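Local coordinates for protein DNA polymerase (Bacillus phage phi29, PDB 2PY5) that replicates the viral genome as a protein-primed, highly processive family B DNA polymerase that displaces the non-template strand and proofreads with a 3'-5' exonuclease, at residues F[287-292]-F[321-326]; F[291-296]-F[341-346]. The protein carries 2 engineered substitutions. All blocks are in the same frame, centred on the assembly; numbering follows the deposited sequence.

Contact 1. Residues F[287-292]-F[321-326]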
ATOM      1  N   HIS F 287      -9.987   6.625 -25.837  1.00 29.89           N
ATOM      2  CA  HIS F 287     -11.328   6.816 -25.280  1.00 29.57           C
ATOM      3  C   HIS F 287     -12.299   6.133 -26.233  1.00 30.63           C
ATOM      4  O   HIS F 287     -12.372   6.488 -27.423  1.00 30.51           O
ATOM      5  CB  HIS F 287     -11.653   8.303 -25.145  1.00 29.60           C
ATOM      6  CG  HIS F 287     -12.973   8.599 -24.475  1.00 28.07           C
ATOM      7  ND1 HIS F 287     -13.543   9.854 -24.501  1.00 28.74           N
ATOM      8  CD2 HIS F 287     -13.829   7.813 -23.772  1.00 30.77           C
ATOM      9  CE1 HIS F 287     -14.691   9.831 -23.841  1.00 30.45           C
ATOM     10  NE2 HIS F 287     -14.881   8.610 -23.380  1.00 30.38           N
ATOM     11  N   ILE F 288     -13.056   5.173 -25.701  1.00 30.77           N
ATOM     12  CA  ILE F 288     -13.967   4.334 -26.484  1.00 32.01           C
ATOM     13  C   ILE F 288     -15.264   4.221 -25.704  1.00 33.56           C
ATOM     14  O   ILE F 288     -15.228   4.117 -24.484  1.00 34.50           O
ATOM     15  CB  ILE F 288     -13.348   2.916 -26.752  1.00 35.80           C
ATOM     16  CG1 ILE F 288     -14.314   2.000 -27.508  1.00 38.34           C
ATOM     17  CG2 ILE F 288     -12.868   2.250 -25.450  1.00 36.77           C
ATOM     18  CD1 ILE F 288     -13.646   0.743 -28.056  1.00 39.42           C
ATOM     19  N   ARG F 289     -16.393   4.240 -26.417  1.00 30.04           N
ATOM     20  CA  ARG F 289     -17.686   3.913 -25.841  1.00 29.89           C
ATOM     21  C   ARG F 289     -18.149   2.664 -26.552  1.00 31.37           C
ATOM     22  O   ARG F 289     -18.009   2.563 -27.763  1.00 31.44           O
ATOM     23  CB  ARG F 289     -18.687   5.042 -26.046  1.00 31.38           C
ATOM     24  CG  ARG F 289     -18.450   6.247 -25.144  1.00 31.98           C
ATOM     25  CD  ARG F 289     -19.337   7.407 -25.487  1.00 33.24           C
ATOM     26  NE  ARG F 289     -20.733   7.149 -25.128  1.00 31.03           N
ATOM     27  CZ  ARG F 289     -21.247   7.309 -23.906  1.00 34.65           C
ATOM     28  NH1 ARG F 289     -20.503   7.732 -22.894  1.00 35.91           N
ATOM     29  NH2 ARG F 289     -22.520   7.059 -23.700  1.00 32.91           N
ATOM     30  N   CYS F 290     -18.699   1.718 -25.804  1.00 30.00           N
ATOM     31  CA  CYS F 290     -19.165   0.482 -26.415  1.00 29.68           C
ATOM     32  C   CYS F 290     -20.064  -0.295 -25.479  1.00 32.14           C
ATOM     33  O   CYS F 290     -20.212   0.044 -24.307  1.00 29.81           O
ATOM     34  CB  CYS F 290     -17.983  -0.401 -26.834  1.00 33.21           C
ATOM     35  SG  CYS F 290     -17.030  -1.046 -25.456  1.00 34.98           S
ATOM     36  N   GLU F 291     -20.693  -1.321 -26.037  1.00 29.57           N
ATOM     37  CA  GLU F 291     -21.298  -2.386 -25.271  1.00 27.32           C
ATOM     38  C   GLU F 291     -20.482  -3.634 -25.544  1.00 28.61           C
ATOM     39  O   GLU F 291     -19.702  -3.695 -26.508  1.00 29.17           O
ATOM     40  CB  GLU F 291     -22.764  -2.552 -25.665  1.00 27.07           C
ATOM     41  CG  GLU F 291     -23.606  -1.355 -25.242  1.00 29.49           C
ATOM     42  CD  GLU F 291     -25.026  -1.435 -25.741  1.00 32.42           C
ATOM     43  OE1 GLU F 291     -25.360  -0.730 -26.717  1.00 37.69           O
ATOM     44  OE2 GLU F 291     -25.801  -2.199 -25.161  1.00 33.88           O
ATOM     45  N   PHE F 292     -20.550  -4.578 -24.629  1.00 28.52           N
ATOM     46  CA  PHE F 292     -19.703  -5.754 -24.736  1.00 29.72           C
ATOM     47  C   PHE F 292     -20.335  -7.011 -24.165  1.00 31.57           C
ATOM     48  O   PHE F 292     -21.236  -6.951 -23.326  1.00 30.35           O
ATOM     49  CB  PHE F 292     -18.336  -5.510 -24.082  1.00 30.50           C
ATOM     50  CG  PHE F 292     -18.405  -5.146 -22.623  1.00 29.68           C
ATOM     51  CD1 PHE F 292     -18.552  -6.135 -21.650  1.00 29.46           C
ATOM     52  CD2 PHE F 292     -18.303  -3.815 -22.220  1.00 32.23           C
ATOM     53  CE1 PHE F 292     -18.597  -5.805 -20.302  1.00 32.80           C
ATOM     54  CE2 PHE F 292     -18.353  -3.477 -20.858  1.00 34.52           C
ATOM     55  CZ  PHE F 292     -18.493  -4.474 -19.909  1.00 33.56           C
ATOM     56  N   GLY F 321     -26.545  -3.337 -21.244  1.00 30.23           N
ATOM     57  CA  GLY F 321     -27.308  -2.234 -21.818  1.00 35.70           C
ATOM     58  C   GLY F 321     -26.885  -0.853 -21.365  1.00 37.43           C
ATOM     59  O   GLY F 321     -27.343   0.142 -21.932  1.00 42.98           O
ATOM     60  N   GLU F 322     -26.030  -0.783 -20.337  1.00 35.86           N
ATOM     61  CA  GLU F 322     -25.388   0.457 -19.940  1.00 35.90           C
ATOM     62  C   GLU F 322     -24.180   0.592 -20.838  1.00 31.82           C
ATOM     63  O   GLU F 322     -23.389  -0.336 -20.945  1.00 37.48           O
ATOM     64  CB  GLU F 322     -24.943   0.382 -18.477  1.00 41.78           C
ATOM     65  CG  GLU F 322     -24.680   1.725 -17.814  1.00 47.04           C
ATOM     66  CD  GLU F 322     -25.007   1.703 -16.321  1.00 50.90           C
ATOM     67  OE1 GLU F 322     -26.011   2.334 -15.920  1.00 54.19           O
ATOM     68  OE2 GLU F 322     -24.272   1.039 -15.558  1.00 54.28           O
ATOM     69  N   ILE F 323     -24.051   1.733 -21.498  1.00 29.36           N
ATOM     70  CA  ILE F 323     -22.904   1.965 -22.367  1.00 29.27           C
ATOM     71  C   ILE F 323     -21.650   2.143 -21.504  1.00 31.32           C
ATOM     72  O   ILE F 323     -21.666   2.934 -20.550  1.00 34.16           O
ATOM     73  CB  ILE F 323     -23.112   3.193 -23.262  1.00 29.36           C
ATOM     74  CG1 ILE F 323     -24.318   2.975 -24.181  1.00 33.63           C
ATOM     75  CG2 ILE F 323     -21.846   3.490 -24.088  1.00 32.27           C
ATOM     76  CD1 ILE F 323     -24.689   4.202 -24.940  1.00 35.71           C
ATOM     77  N   ALA F 324     -20.591   1.411 -21.845  1.00 29.57           N
ATOM     78  CA  ALA F 324     -19.297   1.508 -21.162  1.00 30.56           C
ATOM     79  C   ALA F 324     -18.535   2.670 -21.770  1.00 33.07           C
ATOM     80  O   ALA F 324     -18.350   2.721 -22.992  1.00 33.34           O
ATOM     81  CB  ALA F 324     -18.517   0.235 -21.316  1.00 32.43           C
ATOM     82  N   ASP F 325     -18.096   3.601 -20.926  1.00 30.55           N
ATOM     83  CA  ASP F 325     -17.297   4.728 -21.370  1.00 29.64           C
ATOM     84  C   ASP F 325     -15.908   4.547 -20.764  1.00 29.03           C
ATOM     85  O   ASP F 325     -15.738   4.695 -19.551  1.00 32.63           O
ATOM     86  CB  ASP F 325     -17.923   6.048 -20.951  1.00 31.73           C
ATOM     87  CG  ASP F 325     -17.240   7.235 -21.586  1.00 33.61           C
ATOM     88  OD1 ASP F 325     -16.063   7.438 -21.334  1.00 40.57           O
ATOM     89  OD2 ASP F 325     -17.895   7.990 -22.321  1.00 40.71           O
ATOM     90  N   LEU F 326     -14.944   4.195 -21.603  1.00 29.88           N
ATOM     91  CA  LEU F 326     -13.646   3.751 -21.122  1.00 32.09           C
ATOM     92  C   LEU F 326     -12.503   4.510 -21.759  1.00 33.71           C
ATOM     93  O   LEU F 326     -12.538   4.812 -22.935  1.00 31.90           O
ATOM     94  CB  LEU F 326     -13.468   2.271 -21.455  1.00 33.51           C
ATOM     95  CG  LEU F 326     -14.545   1.308 -20.942  1.00 36.62           C
ATOM     96  CD1 LEU F 326     -14.466  -0.011 -21.701  1.00 37.47           C
ATOM     97  CD2 LEU F 326     -14.398   1.102 -19.457  1.00 37.94           C
TER
HETATM   98  O   HOH W   1     -25.085  -3.948 -23.341  1.00 29.92           O
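Asp-325 leans its carboxylate toward the facing strand and divides it between two basic side chains, Arg-289 directly across from it and His-287 two residues earlier on the same strand. OD1 takes the hydrogen bond from His-287 NE2 at 2.6 Å. This oxygen is met on the syn side but 30° out of the carboxylate plane. Imidazole and carboxylate planes are 48° apart, and the bond is distinctly bent at the hydrogen. OD2 uses its anti lone pair for a salt bridge to Arg-289 NH1 at 2.7 Å, the oxygen lying at the edge of the guanidinium. Arg-289 folds at chi3 (71°), which brings its head back over the neighbouring strand, and Ile-323 CG2 lies over one guanidinium face, offset toward the rim, 3.7 Å from NH2. The arginine would probably favour the ionised carboxylate, whose charge may in turn raise the proton affinity of the imidazole. The His-287 ring also stacks with Trp-327.

The backbones form an antiparallel ladder in the polymerisation region, strand 283-294 against strand 324-329. Ile-288 with Leu-326 and Cys-290 with Ala-324 are hydrogen-bonded pairs; Arg-289 and Asp-325 form the non-hydrogen-bonded pair between them, their side chains on the face that also carries His-287. The other face is apolar: Ile-288 CG2 lies 4.0 Å from Leu-326 CB, the two side chains running alongside each other, and Ala-324 CB meets the edge of the Phe-292 ring at CE2, 3.7 Å away. At the loop end, a water donates to Glu-291 OE2 and accepts from Gly-321 N, both at 2.6 Å, while Glu-291 OE1 is held by Asn-344.

Contact 2. Residues F[291-296]-F[341-346]. With EDO (1,2-ethanediol), chain J.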
ATOM      1  N   GLU F 291     -20.693  -1.321 -26.037  1.00 29.57           N
ATOM      2  CA  GLU F 291     -21.298  -2.386 -25.271  1.00 27.32           C
ATOM      3  C   GLU F 291     -20.482  -3.634 -25.544  1.00 28.61           C
ATOM      4  O   GLU F 291     -19.702  -3.695 -26.508  1.00 29.17           O
ATOM      5  CB  GLU F 291     -22.764  -2.552 -25.665  1.00 27.07           C
ATOM      6  CG  GLU F 291     -23.606  -1.355 -25.242  1.00 29.49           C
ATOM      7  CD  GLU F 291     -25.026  -1.435 -25.741  1.00 32.42           C
ATOM      8  OE1 GLU F 291     -25.360  -0.730 -26.717  1.00 37.69           O
ATOM      9  OE2 GLU F 291     -25.801  -2.199 -25.161  1.00 33.88           O
ATOM     10  N   PHE F 292     -20.550  -4.578 -24.629  1.00 28.52           N
ATOM     11  CA  PHE F 292     -19.703  -5.754 -24.736  1.00 29.72           C
ATOM     12  C   PHE F 292     -20.335  -7.011 -24.165  1.00 31.57           C
ATOM     13  O   PHE F 292     -21.236  -6.951 -23.326  1.00 30.35           O
ATOM     14  CB  PHE F 292     -18.336  -5.510 -24.082  1.00 30.50           C
ATOM     15  CG  PHE F 292     -18.405  -5.146 -22.623  1.00 29.68           C
ATOM     16  CD1 PHE F 292     -18.552  -6.135 -21.650  1.00 29.46           C
ATOM     17  CD2 PHE F 292     -18.303  -3.815 -22.220  1.00 32.23           C
ATOM     18  CE1 PHE F 292     -18.597  -5.805 -20.302  1.00 32.80           C
ATOM     19  CE2 PHE F 292     -18.353  -3.477 -20.858  1.00 34.52           C
ATOM     20  CZ  PHE F 292     -18.493  -4.474 -19.909  1.00 33.56           C
ATOM     21  N   GLU F 293     -19.877  -8.150 -24.669  1.00 30.03           N
ATOM     22  CA  GLU F 293     -20.286  -9.452 -24.149  1.00 29.20           C
ATOM     23  C   GLU F 293     -19.071 -10.372 -24.170  1.00 27.35           C
ATOM     24  O   GLU F 293     -18.417 -10.521 -25.204  1.00 28.56           O
ATOM     25  CB  GLU F 293     -21.426 -10.057 -24.975  1.00 33.79           C
ATOM     26  CG  GLU F 293     -22.496 -10.745 -24.122  1.00 40.40           C
ATOM     27  CD  GLU F 293     -23.537  -9.780 -23.555  1.00 43.93           C
ATOM     28  OE1 GLU F 293     -23.776  -8.682 -24.122  1.00 47.40           O
ATOM     29  OE2 GLU F 293     -24.141 -10.134 -22.532  1.00 51.46           O
ATOM     30  N   LEU F 294     -18.757 -10.965 -23.021  1.00 27.61           N
ATOM     31  CA  LEU F 294     -17.585 -11.836 -22.900  1.00 28.25           C
ATOM     32  C   LEU F 294     -17.696 -13.023 -23.841  1.00 29.39           C
ATOM     33  O   LEU F 294     -18.766 -13.637 -23.933  1.00 30.23           O
ATOM     34  CB  LEU F 294     -17.478 -12.333 -21.466  1.00 28.66           C
ATOM     35  CG  LEU F 294     -16.285 -13.206 -21.099  1.00 28.53           C
ATOM     36  CD1 LEU F 294     -14.992 -12.389 -21.203  1.00 27.83           C
ATOM     37  CD2 LEU F 294     -16.484 -13.769 -19.707  1.00 28.29           C
ATOM     38  N   LYS F 295     -16.609 -13.349 -24.536  1.00 29.36           N
ATOM     39  CA  LYS F 295     -16.562 -14.535 -25.400  1.00 30.34           C
ATOM     40  C   LYS F 295     -16.502 -15.803 -24.564  1.00 29.98           C
ATOM     41  O   LYS F 295     -15.853 -15.835 -23.515  1.00 31.50           O
ATOM     42  CB  LYS F 295     -15.359 -14.464 -26.334  1.00 30.07           C
ATOM     43  CG  LYS F 295     -15.472 -13.428 -27.395  1.00 33.50           C
ATOM     44  CD  LYS F 295     -14.223 -13.390 -28.226  1.00 36.44           C
ATOM     45  CE  LYS F 295     -14.239 -12.228 -29.167  1.00 40.64           C
ATOM     46  NZ  LYS F 295     -12.955 -12.065 -29.905  1.00 45.91           N
ATOM     47  N   GLU F 296     -17.171 -16.860 -25.018  1.00 30.38           N
ATOM     48  CA  GLU F 296     -17.111 -18.124 -24.289  1.00 33.07           C
ATOM     49  C   GLU F 296     -15.648 -18.598 -24.294  1.00 31.20           C
ATOM     50  O   GLU F 296     -14.919 -18.426 -25.281  1.00 35.02           O
ATOM     51  CB  GLU F 296     -18.063 -19.179 -24.883  1.00 35.72           C
ATOM     52  CG  GLU F 296     -19.591 -18.808 -24.841  1.00 39.37           C
ATOM     53  CD  GLU F 296     -20.203 -18.763 -23.422  1.00 39.28           C
ATOM     54  OE1 GLU F 296     -20.163 -19.792 -22.717  1.00 40.73           O
ATOM     55  OE2 GLU F 296     -20.740 -17.689 -23.020  1.00 39.76           O
ATOM     56  N   ASP F 341     -16.788  -9.785 -27.364  1.00 28.86           N
ATOM     57  CA  ASP F 341     -17.463  -9.220 -28.517  1.00 29.66           C
ATOM     58  C   ASP F 341     -17.887  -7.798 -28.163  1.00 30.73           C
ATOM     59  O   ASP F 341     -18.500  -7.562 -27.126  1.00 31.30           O
ATOM     60  CB  ASP F 341     -18.690 -10.046 -28.875  1.00 31.20           C
ATOM     61  CG  ASP F 341     -18.341 -11.453 -29.342  1.00 34.20           C
ATOM     62  OD1 ASP F 341     -17.399 -11.606 -30.156  1.00 36.40           O
ATOM     63  OD2 ASP F 341     -19.022 -12.393 -28.901  1.00 39.23           O
ATOM     64  N   LEU F 342     -17.541  -6.848 -29.026  1.00 32.64           N
ATOM     65  CA  LEU F 342     -17.901  -5.460 -28.803  1.00 30.85           C
ATOM     66  C   LEU F 342     -19.012  -5.018 -29.774  1.00 33.73           C
ATOM     67  O   LEU F 342     -19.023  -5.428 -30.945  1.00 35.06           O
ATOM     68  CB  LEU F 342     -16.675  -4.587 -28.970  1.00 32.36           C
ATOM     69  CG  LEU F 342     -15.448  -4.898 -28.102  1.00 35.25           C
ATOM     70  CD1 LEU F 342     -14.358  -3.853 -28.348  1.00 36.54           C
ATOM     71  CD2 LEU F 342     -15.797  -4.959 -26.634  1.00 34.23           C
ATOM     72  N   TYR F 343     -19.955  -4.222 -29.264  1.00 31.74           N
ATOM     73  CA  TYR F 343     -21.104  -3.729 -30.029  1.00 32.77           C
ATOM     74  C   TYR F 343     -21.154  -2.225 -29.942  1.00 30.03           C
ATOM     75  O   TYR F 343     -20.740  -1.645 -28.940  1.00 30.16           O
ATOM     76  CB  TYR F 343     -22.440  -4.254 -29.473  1.00 33.73           C
ATOM     77  CG  TYR F 343     -22.480  -5.707 -29.177  1.00 33.13           C
ATOM     78  CD1 TYR F 343     -22.367  -6.642 -30.196  1.00 36.85           C
ATOM     79  CD2 TYR F 343     -22.655  -6.163 -27.874  1.00 35.96           C
ATOM     80  CE1 TYR F 343     -22.410  -8.000 -29.933  1.00 37.41           C
ATOM     81  CE2 TYR F 343     -22.708  -7.519 -27.598  1.00 36.73           C
ATOM     82  CZ  TYR F 343     -22.575  -8.432 -28.632  1.00 36.30           C
ATOM     83  OH  TYR F 343     -22.625  -9.780 -28.364  1.00 36.90           O
ATOM     84  N   ASN F 344     -21.658  -1.582 -30.991  1.00 28.21           N
ATOM     85  CA  ASN F 344     -21.912  -0.150 -30.972  1.00 28.70           C
ATOM     86  C   ASN F 344     -20.681   0.647 -30.546  1.00 30.63           C
ATOM     87  O   ASN F 344     -20.765   1.542 -29.705  1.00 31.60           O
ATOM     88  CB  ASN F 344     -23.120   0.153 -30.071  1.00 28.69           C
ATOM     89  CG  ASN F 344     -24.365  -0.555 -30.532  1.00 31.20           C
ATOM     90  OD1 ASN F 344     -24.645  -0.586 -31.722  1.00 32.77           O
ATOM     91  ND2 ASN F 344     -25.110  -1.157 -29.597  1.00 30.91           N
ATOM     92  N   VAL F 345     -19.547   0.321 -31.157  1.00 29.42           N
ATOM     93  CA  VAL F 345     -18.262   0.912 -30.772  1.00 30.10           C
ATOM     94  C   VAL F 345     -18.127   2.303 -31.362  1.00 29.53           C
ATOM     95  O   VAL F 345     -18.355   2.516 -32.557  1.00 33.10           O
ATOM     96  CB  VAL F 345     -17.085   0.042 -31.226  1.00 31.38           C
ATOM     97  CG1 VAL F 345     -15.758   0.664 -30.841  1.00 34.81           C
ATOM     98  CG2 VAL F 345     -17.200  -1.361 -30.623  1.00 32.60           C
ATOM     99  N   GLU F 346     -17.787   3.261 -30.502  1.00 30.08           N
ATOM    100  CA  GLU F 346     -17.511   4.614 -30.921  1.00 30.56           C
ATOM    101  C   GLU F 346     -16.121   4.954 -30.418  1.00 31.77           C
ATOM    102  O   GLU F 346     -15.878   4.930 -29.223  1.00 30.55           O
ATOM    103  CB  GLU F 346     -18.575   5.577 -30.375  1.00 31.75           C
ATOM    104  CG  GLU F 346     -19.988   5.236 -30.854  1.00 31.80           C
ATOM    105  CD  GLU F 346     -21.034   6.277 -30.513  1.00 35.43           C
ATOM    106  OE1 GLU F 346     -20.991   6.834 -29.401  1.00 33.80           O
ATOM    107  OE2 GLU F 346     -21.926   6.511 -31.359  1.00 40.55           O
TER
HETATM  108  C1  EDO J8008     -17.371 -17.229 -19.832  1.00 56.07           C
HETATM  109  O1  EDO J8008     -16.223 -17.362 -20.684  1.00 55.97           O
HETATM  110  C2  EDO J8008     -18.648 -17.201 -20.663  1.00 56.13           C
HETATM  111  O2  EDO J8008     -18.896 -15.897 -21.213  1.00 55.73           O
HETATM  112  O   HOH W   2     -20.290 -13.249 -26.522  1.00 41.42           O
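Glu-293 OE1 lies in plane at the edge of the Tyr-343 ring, 3.8 Å from CE2, while one face has the carbonyl O of Asp-341, from the ring's own strand, above it near the rim. The first torsion of Tyr-343 (chi1 -47°) sets CG anti to the carbonyl carbon, and the ring runs along the strand pair until OH is 3.6 Å from Glu-293 CB. The Glu-293 carboxylate is turned 40° from the ring, and its OE2 is hydrogen-bonded to Ser-318. Asn-344, where the chain turns a corner, gives ND2 to Glu-291 OE1 at 2.9 Å, from above the carboxylate plane; amide and carboxylate planes are 34° apart. Lys-295 stretches across Asp-341 at about a right angle: CE is 3.4 Å from OD1, but NZ stays 4.5 Å from that oxygen and bonds instead to Glu-338 O. A water lies between Asp-341 OD2 and Leu-294 O, within bonding distance of both.

Glu-291 with Tyr-343 and Glu-293 with Asp-341 are antiparallel hydrogen-bonded pairs. Phe-292 and Leu-342, the non-hydrogen-bonded pair between them, point to the other face, where Phe-292 CB meets Leu-342 CD2 at 3.6 Å. Leu-342 also packs on Met-336 and Lys-337 of helix 330-339, which leads into strand 340-356, while the Phe-292 ring meets Tyr-340 and reaches Ile-302 and Leu-316 in the loop region between strands 283-294 and 324-329.

Of the three strands, 283-294 comes first and serves both contacts, which share Glu-291 and Phe-292. After it the chain passes through a long loop, partly not modelled, and returns as 321-326, so contact 1 closes that excursion. It continues through strand 324-329 and helix 330-339 and comes back as 341-346, where contact 2 closes a wider loop. The two spans interleave: 287-292 begins before the overlapping 291-296, and 321-326 returns before 341-346. Strand 283-294 thus stands between strands 324-329 and 340-356 in one antiparallel sheet. The contacts also touch directly: Arg-289 O and Glu-346 N probably hydrogen-bond, and Ile-288 CD1 packs against Val-345 CG1.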